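Local coordinates for protein 6-phosphogluconolactonase (Trypanosoma cruzi, PDB 6VYE) that probably hydrolyses 6-phosphogluconolactone to 6-phosphogluconate, the second step of the oxidative pentose phosphate pathway, at residues G82-V87 against A92-N97; I237-T242 against F249-K254. One frame throughout, in Å; residues are numbered along the deposited sequence.

Interaction 1 (G82-V87 against A92-N97); sequences GDERLV and AESNYN. With PO4 (phosphate ion), chain D.
Glu84 turns its carboxylate onto the first turn of helix 95-104 and takes two consecutive backbone N-H groups there. OE1 accepts from Asn95 N at 2.8 Å and OE2 from Tyr96 N at 2.9 Å, each through the syn lone pair, so the two oxygens are held as a pair. The anti lone pair of OE1 goes to Arg85 N, which fixes the rotation of the carboxylate further. With CG anti to the backbone N (chi1 -174°) and a bend at chi2, the chain leaves the strand and folds round to the helix start. Next to it Asn95 reaches back: its ND2 gives a nearly straight bond (168°) to Asp83 O, 3.0 Å away, coming from above the carbonyl plane. Asp83 itself sends OD2 to Ser176. Val87, also buried, packs its CG2 against the Glu93-Ser94 peptide, 3.8 Å from Glu93 C.

This is the end of strand 77-85 in the mixed sheet of the 6-phosphogluconolactonase fold meeting the N-terminus of the next helix. Ser94 is the N-cap, its OG accepting from Asn97 N, and a water joins that OG to Glu84 OE2.

Away from this packed part the contact opens out around the partly exposed Arg85 and Glu93. Arg85 NH1 donates to Glu93 O at 2.7 Å, with the carbonyl oxygen near the guanidinium plane, while Asn95 OD1 sits over one face. The Glu93 carboxylate makes no salt bridge with Arg85: its OE1 stays 5.6 Å from NH1. The other terminal nitrogen of Arg85, NH2, donates to O4 of a bound phosphate ion at 3.0 Å, an anion that Arg206 and His173 also hold.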
ATOM      1  N   GLY A  82       3.632  -1.991   2.533  1.00 16.44           N
ATOM      2  CA  GLY A  82       2.413  -2.734   2.176  1.00 18.00           C
ATOM      3  C   GLY A  82       2.784  -4.049   1.525  1.00 17.71           C
ATOM      4  O   GLY A  82       2.020  -4.970   1.605  1.00 15.37           O
ATOM      5  N   ASP A  83       3.913  -4.068   0.825  1.00 19.38           N
ATOM      6  CA  ASP A  83       4.520  -5.294   0.271  1.00 21.52           C
ATOM      7  C   ASP A  83       6.022  -5.081   0.077  1.00 20.03           C
ATOM      8  O   ASP A  83       6.529  -3.912   0.099  1.00 17.03           O
ATOM      9  CB  ASP A  83       3.831  -5.746  -1.026  1.00 22.48           C
ATOM     10  CG  ASP A  83       4.072  -4.857  -2.221  1.00 27.00           C
ATOM     11  OD1 ASP A  83       4.297  -3.634  -2.018  1.00 32.33           O
ATOM     12  OD2 ASP A  83       4.010  -5.396  -3.359  1.00 31.10           O
ATOM     13  N   GLU A  84       6.692  -6.211  -0.108  1.00 19.13           N
ATOM     14  CA  GLU A  84       8.140  -6.271  -0.370  1.00 19.68           C
ATOM     15  C   GLU A  84       8.418  -7.524  -1.196  1.00 19.98           C
ATOM     16  O   GLU A  84       7.848  -8.573  -0.867  1.00 18.25           O
ATOM     17  CB  GLU A  84       8.930  -6.319   0.940  1.00 19.23           C
ATOM     18  CG  GLU A  84      10.431  -6.227   0.712  1.00 18.81           C
ATOM     19  CD  GLU A  84      10.855  -4.998  -0.094  1.00 18.55           C
ATOM     20  OE1 GLU A  84      10.677  -5.007  -1.364  1.00 18.97           O
ATOM     21  OE2 GLU A  84      11.334  -4.034   0.535  1.00 14.95           O
ATOM     22  N   ARG A  85       9.304  -7.390  -2.175  1.00 21.48           N
ATOM     23  CA  ARG A  85       9.879  -8.503  -2.968  1.00 22.71           C
ATOM     24  C   ARG A  85      10.944  -9.181  -2.116  1.00 23.97           C
ATOM     25  O   ARG A  85      11.728  -8.456  -1.480  1.00 29.28           O
ATOM     26  CB  ARG A  85      10.462  -7.968  -4.271  1.00 21.40           C
ATOM     27  CG  ARG A  85       9.390  -7.520  -5.247  1.00 22.53           C
ATOM     28  CD  ARG A  85       8.802  -6.166  -4.891  1.00 22.28           C
ATOM     29  NE  ARG A  85       8.065  -5.620  -6.021  1.00 22.57           N
ATOM     30  CZ  ARG A  85       8.616  -5.068  -7.101  1.00 20.64           C
ATOM     31  NH1 ARG A  85       9.933  -4.951  -7.221  1.00 22.78           N
ATOM     32  NH2 ARG A  85       7.838  -4.641  -8.068  1.00 19.08           N
ATOM     33  N   LEU A  86      10.937 -10.509  -2.065  1.00 26.61           N
ATOM     34  CA  LEU A  86      11.978 -11.298  -1.361  1.00 28.40           C
ATOM     35  C   LEU A  86      13.185 -11.382  -2.288  1.00 28.81           C
ATOM     36  O   LEU A  86      13.412 -12.420  -2.940  1.00 29.02           O
ATOM     37  CB  LEU A  86      11.398 -12.644  -0.934  1.00 29.15           C
ATOM     38  CG  LEU A  86      10.457 -12.492   0.259  1.00 33.81           C
ATOM     39  CD1 LEU A  86       9.476 -13.653   0.399  1.00 32.38           C
ATOM     40  CD2 LEU A  86      11.272 -12.306   1.529  1.00 36.51           C
ATOM     41  N   VAL A  87      13.855 -10.240  -2.393  1.00 29.51           N
ATOM     42  CA  VAL A  87      15.155 -10.014  -3.074  1.00 28.13           C
ATOM     43  C   VAL A  87      16.032  -9.273  -2.066  1.00 29.95           C
ATOM     44  O   VAL A  87      15.550  -8.809  -1.024  1.00 31.06           O
ATOM     45  CB  VAL A  87      14.963  -9.236  -4.385  1.00 28.16           C
ATOM     46  CG1 VAL A  87      14.120 -10.012  -5.390  1.00 29.05           C
ATOM     47  CG2 VAL A  87      14.367  -7.862  -4.160  1.00 28.40           C
ATOM     48  N   ALA A  92      17.634  -3.824  -7.146  1.00 32.44           N
ATOM     49  CA  ALA A  92      16.835  -2.854  -7.923  1.00 31.19           C
ATOM     50  C   ALA A  92      15.346  -3.151  -7.721  1.00 28.47           C
ATOM     51  O   ALA A  92      14.569  -2.218  -7.822  1.00 26.20           O
ATOM     52  CB  ALA A  92      17.232  -2.883  -9.377  1.00 31.87           C
ATOM     53  N   GLU A  93      14.982  -4.386  -7.371  1.00 30.39           N
ATOM     54  CA  GLU A  93      13.565  -4.821  -7.198  1.00 30.98           C
ATOM     55  C   GLU A  93      13.094  -4.680  -5.739  1.00 26.35           C
ATOM     56  O   GLU A  93      11.940  -5.083  -5.473  1.00 23.97           O
ATOM     57  CB  GLU A  93      13.393  -6.257  -7.696  1.00 35.54           C
ATOM     58  CG  GLU A  93      13.159  -6.341  -9.201  1.00 41.30           C
ATOM     59  CD  GLU A  93      13.632  -7.631  -9.868  1.00 45.74           C
ATOM     60  OE1 GLU A  93      13.671  -8.674  -9.175  1.00 46.95           O
ATOM     61  OE2 GLU A  93      13.952  -7.595 -11.100  1.00 53.02           O
ATOM     62  N   SER A  94      13.923  -4.144  -4.828  1.00 23.28           N
ATOM     63  CA  SER A  94      13.567  -3.925  -3.398  1.00 22.26           C
ATOM     64  C   SER A  94      12.745  -2.634  -3.249  1.00 20.75           C
ATOM     65  O   SER A  94      13.250  -1.572  -3.639  1.00 20.54           O
ATOM     66  CB  SER A  94      14.791  -3.899  -2.530  1.00 23.98           C
ATOM     67  OG  SER A  94      14.487  -3.449  -1.206  1.00 22.38           O
ATOM     68  N   ASN A  95      11.534  -2.700  -2.685  1.00 17.49           N
ATOM     69  CA  ASN A  95      10.734  -1.488  -2.337  1.00 17.86           C
ATOM     70  C   ASN A  95      11.481  -0.677  -1.262  1.00 17.23           C
ATOM     71  O   ASN A  95      11.509   0.575  -1.325  1.00 17.36           O
ATOM     72  CB  ASN A  95       9.325  -1.868  -1.874  1.00 18.26           C
ATOM     73  CG  ASN A  95       8.465  -2.433  -2.995  1.00 18.05           C
ATOM     74  OD1 ASN A  95       8.701  -2.155  -4.155  1.00 20.17           O
ATOM     75  ND2 ASN A  95       7.453  -3.213  -2.669  1.00 18.25           N
ATOM     76  N   TYR A  96      12.113  -1.355  -0.315  1.00 18.66           N
ATOM     77  CA  TYR A  96      12.902  -0.689   0.756  1.00 21.45           C
ATOM     78  C   TYR A  96      14.074   0.098   0.127  1.00 21.04           C
ATOM     79  O   TYR A  96      14.248   1.304   0.459  1.00 16.85           O
ATOM     80  CB  TYR A  96      13.353  -1.682   1.816  1.00 22.66           C
ATOM     81  CG  TYR A  96      14.283  -1.037   2.800  1.00 26.32           C
ATOM     82  CD1 TYR A  96      13.867   0.081   3.502  1.00 27.34           C
ATOM     83  CD2 TYR A  96      15.589  -1.467   2.966  1.00 28.44           C
ATOM     84  CE1 TYR A  96      14.713   0.736   4.372  1.00 28.93           C
ATOM     85  CE2 TYR A  96      16.452  -0.822   3.843  1.00 30.86           C
ATOM     86  CZ  TYR A  96      16.000   0.276   4.554  1.00 31.58           C
ATOM     87  OH  TYR A  96      16.797   0.953   5.423  1.00 37.65           O
ATOM     88  N   ASN A  97      14.802  -0.509  -0.816  1.00 20.24           N
ATOM     89  CA  ASN A  97      15.951   0.152  -1.502  1.00 21.24           C
ATOM     90  C   ASN A  97      15.497   1.473  -2.148  1.00 21.60           C
ATOM     91  O   ASN A  97      16.200   2.534  -1.965  1.00 22.90           O
ATOM     92  CB  ASN A  97      16.590  -0.770  -2.541  1.00 22.89           C
ATOM     93  CG  ASN A  97      17.761  -0.119  -3.248  1.00 24.04           C
ATOM     94  OD1 ASN A  97      18.729   0.253  -2.601  1.00 28.43           O
ATOM     95  ND2 ASN A  97      17.665   0.041  -4.555  1.00 21.54           N
TER
HETATM   96  P   PO4 D 302       4.052  -5.364  -8.907  1.00 33.15           P
HETATM   97  O1  PO4 D 302       3.271  -5.695  -7.602  1.00 36.11           O
HETATM   98  O2  PO4 D 302       4.265  -3.887  -9.000  1.00 35.10           O
HETATM   99  O3  PO4 D 302       3.269  -5.769 -10.134  1.00 36.63           O
HETATM  100  O4  PO4 D 302       5.367  -6.134  -8.886  1.00 35.92           O
HETATM  101  O   HOH W   1      14.113  -4.800   1.307  1.00 21.24           O

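Interaction 2 (I237-T242 against F249-K254); sequences IADTPT and FLRNCK
Arg251 NH1 is gripped by oxygens at the C-terminal end of helix 230-237 and just beyond it. It makes a weak bond to Ile237 O at 3.0 Å, a second weak one to Asp239 OD1 at 3.5 Å, and a further hydrogen bond to Ile236 O. The arrangement is an arginine bound to the carbonyl end of a helix: Ala238 is the first residue to leave helical geometry, and Arg251 projects from the 3-10 turn at 249-252 to meet the carbonyls there. The helix dipole would probably favour a positive group in this place.

The contact is small and lies at the surface, joining two parts of the long connection to strand 256-262. Arg248 binds the same loop, its NH1 donating to Ala238 O and its NH2 to Asp239 O.

Asp239 adds a salt bridge. Its OD1 takes a fairly straight bond (163°) from Arg251 NH2 at 2.9 Å. NH2 comes to OD1 from above the carboxylate plane, while OD1 lies near the plane of the guanidinium; the two groups are turned 77° apart, and one oxygen does all the bridging instead of two lying side by side with the nitrogens. The Arg251 chain is extended to CD and then bends at chi3 (65°), which swings the guanidinium edge onto the loop.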
ATOM      1  N   ILE A 237     -15.151   0.542  -9.040  1.00 20.55           N
ATOM      2  CA  ILE A 237     -16.044   1.721  -8.806  1.00 22.47           C
ATOM      3  C   ILE A 237     -17.492   1.390  -9.195  1.00 21.83           C
ATOM      4  O   ILE A 237     -18.354   1.731  -8.416  1.00 18.77           O
ATOM      5  CB  ILE A 237     -15.497   2.964  -9.543  1.00 23.83           C
ATOM      6  CG1 ILE A 237     -14.283   3.526  -8.801  1.00 26.48           C
ATOM      7  CG2 ILE A 237     -16.572   4.032  -9.707  1.00 24.98           C
ATOM      8  CD1 ILE A 237     -13.566   4.617  -9.557  1.00 29.69           C
ATOM      9  N   ALA A 238     -17.733   0.783 -10.365  1.00 22.70           N
ATOM     10  CA  ALA A 238     -19.082   0.371 -10.835  1.00 21.77           C
ATOM     11  C   ALA A 238     -19.715  -0.617  -9.836  1.00 21.60           C
ATOM     12  O   ALA A 238     -19.006  -1.502  -9.287  1.00 19.94           O
ATOM     13  CB  ALA A 238     -19.005  -0.225 -12.214  1.00 21.79           C
ATOM     14  N   ASP A 239     -21.002  -0.456  -9.561  1.00 20.59           N
ATOM     15  CA  ASP A 239     -21.705  -1.227  -8.495  1.00 21.27           C
ATOM     16  C   ASP A 239     -21.930  -2.648  -9.005  1.00 21.57           C
ATOM     17  O   ASP A 239     -21.657  -3.624  -8.257  1.00 20.75           O
ATOM     18  CB  ASP A 239     -22.982  -0.491  -8.071  1.00 22.16           C
ATOM     19  CG  ASP A 239     -22.725   0.874  -7.426  1.00 23.82           C
ATOM     20  OD1 ASP A 239     -21.620   1.093  -6.866  1.00 21.00           O
ATOM     21  OD2 ASP A 239     -23.655   1.706  -7.455  1.00 24.23           O
ATOM     22  N   THR A 240     -22.231  -2.792 -10.299  1.00 21.46           N
ATOM     23  CA  THR A 240     -22.909  -3.994 -10.830  1.00 22.27           C
ATOM     24  C   THR A 240     -22.175  -4.658 -11.996  1.00 20.09           C
ATOM     25  O   THR A 240     -22.792  -5.284 -12.844  1.00 21.70           O
ATOM     26  CB  THR A 240     -24.328  -3.505 -11.119  1.00 26.11           C
ATOM     27  OG1 THR A 240     -25.130  -4.501 -10.494  1.00 27.61           O
ATOM     28  CG2 THR A 240     -24.585  -3.215 -12.580  1.00 25.12           C
ATOM     29  N   PRO A 241     -20.838  -4.606 -12.126  1.00 19.82           N
ATOM     30  CA  PRO A 241     -20.191  -5.213 -13.291  1.00 19.44           C
ATOM     31  C   PRO A 241     -20.178  -6.738 -13.125  1.00 19.61           C
ATOM     32  O   PRO A 241     -20.269  -7.233 -11.997  1.00 19.93           O
ATOM     33  CB  PRO A 241     -18.757  -4.648 -13.240  1.00 19.00           C
ATOM     34  CG  PRO A 241     -18.527  -4.450 -11.745  1.00 17.97           C
ATOM     35  CD  PRO A 241     -19.867  -4.039 -11.170  1.00 18.71           C
ATOM     36  N   THR A 242     -20.065  -7.451 -14.232  1.00 19.21           N
ATOM     37  CA  THR A 242     -20.091  -8.933 -14.263  1.00 19.63           C
ATOM     38  C   THR A 242     -18.749  -9.444 -13.728  1.00 20.29           C
ATOM     39  O   THR A 242     -18.754 -10.368 -12.900  1.00 20.65           O
ATOM     40  CB  THR A 242     -20.412  -9.438 -15.679  1.00 20.23           C
ATOM     41  OG1 THR A 242     -21.792  -9.114 -15.842  1.00 20.69           O
ATOM     42  CG2 THR A 242     -20.173 -10.924 -15.867  1.00 20.25           C
ATOM     43  N   PHE A 249     -12.150  -5.542  -3.365  1.00 15.61           N
ATOM     44  CA  PHE A 249     -12.298  -5.544  -1.881  1.00 17.06           C
ATOM     45  C   PHE A 249     -12.206  -4.108  -1.336  1.00 17.55           C
ATOM     46  O   PHE A 249     -12.783  -3.877  -0.303  1.00 18.52           O
ATOM     47  CB  PHE A 249     -11.295  -6.485  -1.206  1.00 17.74           C
ATOM     48  CG  PHE A 249      -9.871  -5.994  -1.186  1.00 20.44           C
ATOM     49  CD1 PHE A 249      -9.445  -5.082  -0.228  1.00 21.56           C
ATOM     50  CD2 PHE A 249      -8.956  -6.432  -2.121  1.00 20.65           C
ATOM     51  CE1 PHE A 249      -8.140  -4.616  -0.220  1.00 21.48           C
ATOM     52  CE2 PHE A 249      -7.640  -5.986  -2.097  1.00 20.68           C
ATOM     53  CZ  PHE A 249      -7.248  -5.058  -1.160  1.00 20.66           C
ATOM     54  N   LEU A 250     -11.502  -3.177  -1.995  1.00 16.65           N
ATOM     55  CA  LEU A 250     -11.359  -1.776  -1.499  1.00 15.22           C
ATOM     56  C   LEU A 250     -12.741  -1.148  -1.254  1.00 16.06           C
ATOM     57  O   LEU A 250     -12.808  -0.162  -0.491  1.00 16.28           O
ATOM     58  CB  LEU A 250     -10.561  -0.947  -2.505  1.00 14.75           C
ATOM     59  CG  LEU A 250      -9.087  -1.340  -2.679  1.00 15.16           C
ATOM     60  CD1 LEU A 250      -8.466  -0.568  -3.809  1.00 14.25           C
ATOM     61  CD2 LEU A 250      -8.273  -1.119  -1.395  1.00 15.79           C
ATOM     62  N   ARG A 251     -13.810  -1.670  -1.873  1.00 17.66           N
ATOM     63  CA  ARG A 251     -15.189  -1.147  -1.648  1.00 16.86           C
ATOM     64  C   ARG A 251     -15.583  -1.382  -0.186  1.00 15.93           C
ATOM     65  O   ARG A 251     -16.465  -0.684   0.289  1.00 16.03           O
ATOM     66  CB  ARG A 251     -16.231  -1.817  -2.547  1.00 16.18           C
ATOM     67  CG  ARG A 251     -16.050  -1.515  -4.026  1.00 17.72           C
ATOM     68  CD  ARG A 251     -17.039  -2.298  -4.863  1.00 19.16           C
ATOM     69  NE  ARG A 251     -18.413  -1.903  -4.597  1.00 19.68           N
ATOM     70  CZ  ARG A 251     -19.080  -0.959  -5.266  1.00 20.74           C
ATOM     71  NH1 ARG A 251     -18.501  -0.277  -6.244  1.00 21.22           N
ATOM     72  NH2 ARG A 251     -20.334  -0.689  -4.939  1.00 21.78           N
ATOM     73  N   ASN A 252     -14.987  -2.364   0.470  1.00 15.38           N
ATOM     74  CA  ASN A 252     -15.295  -2.729   1.874  1.00 16.38           C
ATOM     75  C   ASN A 252     -14.461  -1.910   2.868  1.00 15.61           C
ATOM     76  O   ASN A 252     -14.575  -2.165   4.085  1.00 14.19           O
ATOM     77  CB  ASN A 252     -15.039  -4.217   2.092  1.00 18.71           C
ATOM     78  CG  ASN A 252     -16.031  -5.089   1.348  1.00 20.89           C
ATOM     79  OD1 ASN A 252     -15.654  -6.159   0.871  1.00 26.32           O
ATOM     80  ND2 ASN A 252     -17.263  -4.630   1.213  1.00 17.74           N
ATOM     81  N   CYS A 253     -13.645  -0.965   2.415  1.00 15.47           N
ATOM     82  CA  CYS A 253     -12.765  -0.188   3.318  1.00 16.62           C
ATOM     83  C   CYS A 253     -13.601   0.544   4.373  1.00 16.98           C
ATOM     84  O   CYS A 253     -14.630   1.098   4.006  1.00 17.82           O
ATOM     85  CB  CYS A 253     -11.872   0.746   2.519  1.00 17.25           C
ATOM     86  SG  CYS A 253     -10.444  -0.114   1.820  1.00 17.26           S
ATOM     87  N   LYS A 254     -13.201   0.462   5.647  1.00 18.40           N
ATOM     88  CA  LYS A 254     -13.969   1.029   6.791  1.00 20.56           C
ATOM     89  C   LYS A 254     -13.558   2.477   7.014  1.00 18.93           C
ATOM     90  O   LYS A 254     -14.384   3.209   7.545  1.00 17.69           O
ATOM     91  CB  LYS A 254     -13.786   0.257   8.099  1.00 23.68           C
ATOM     92  CG  LYS A 254     -14.302  -1.170   8.085  1.00 28.10           C
ATOM     93  CD  LYS A 254     -15.808  -1.261   8.028  1.00 33.67           C
ATOM     94  CE  LYS A 254     -16.340  -2.679   7.940  1.00 37.12           C
ATOM     95  NZ  LYS A 254     -15.656  -3.595   8.889  1.00 40.60           N
TER

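How the interactions relate
Interactions 1 and 2 lie on opposite sides of the chain's centre, with their own centres 28 Å apart and their nearest atoms about 10 Å apart, so neither touches the other. Interaction 1 is the buried one, at a strand end within the mixed sheet, and it alone meets the phosphate ion; that anion probably came from the crystallisation liquor, though its site is consistent with where a substrate phosphate might bind. Interaction 2 is a surface tie near the last strand. Each sets a charged side chain against a helix end, in opposite senses: a carboxylate at an N-terminus in one, a guanidinium at a C-terminus in the other.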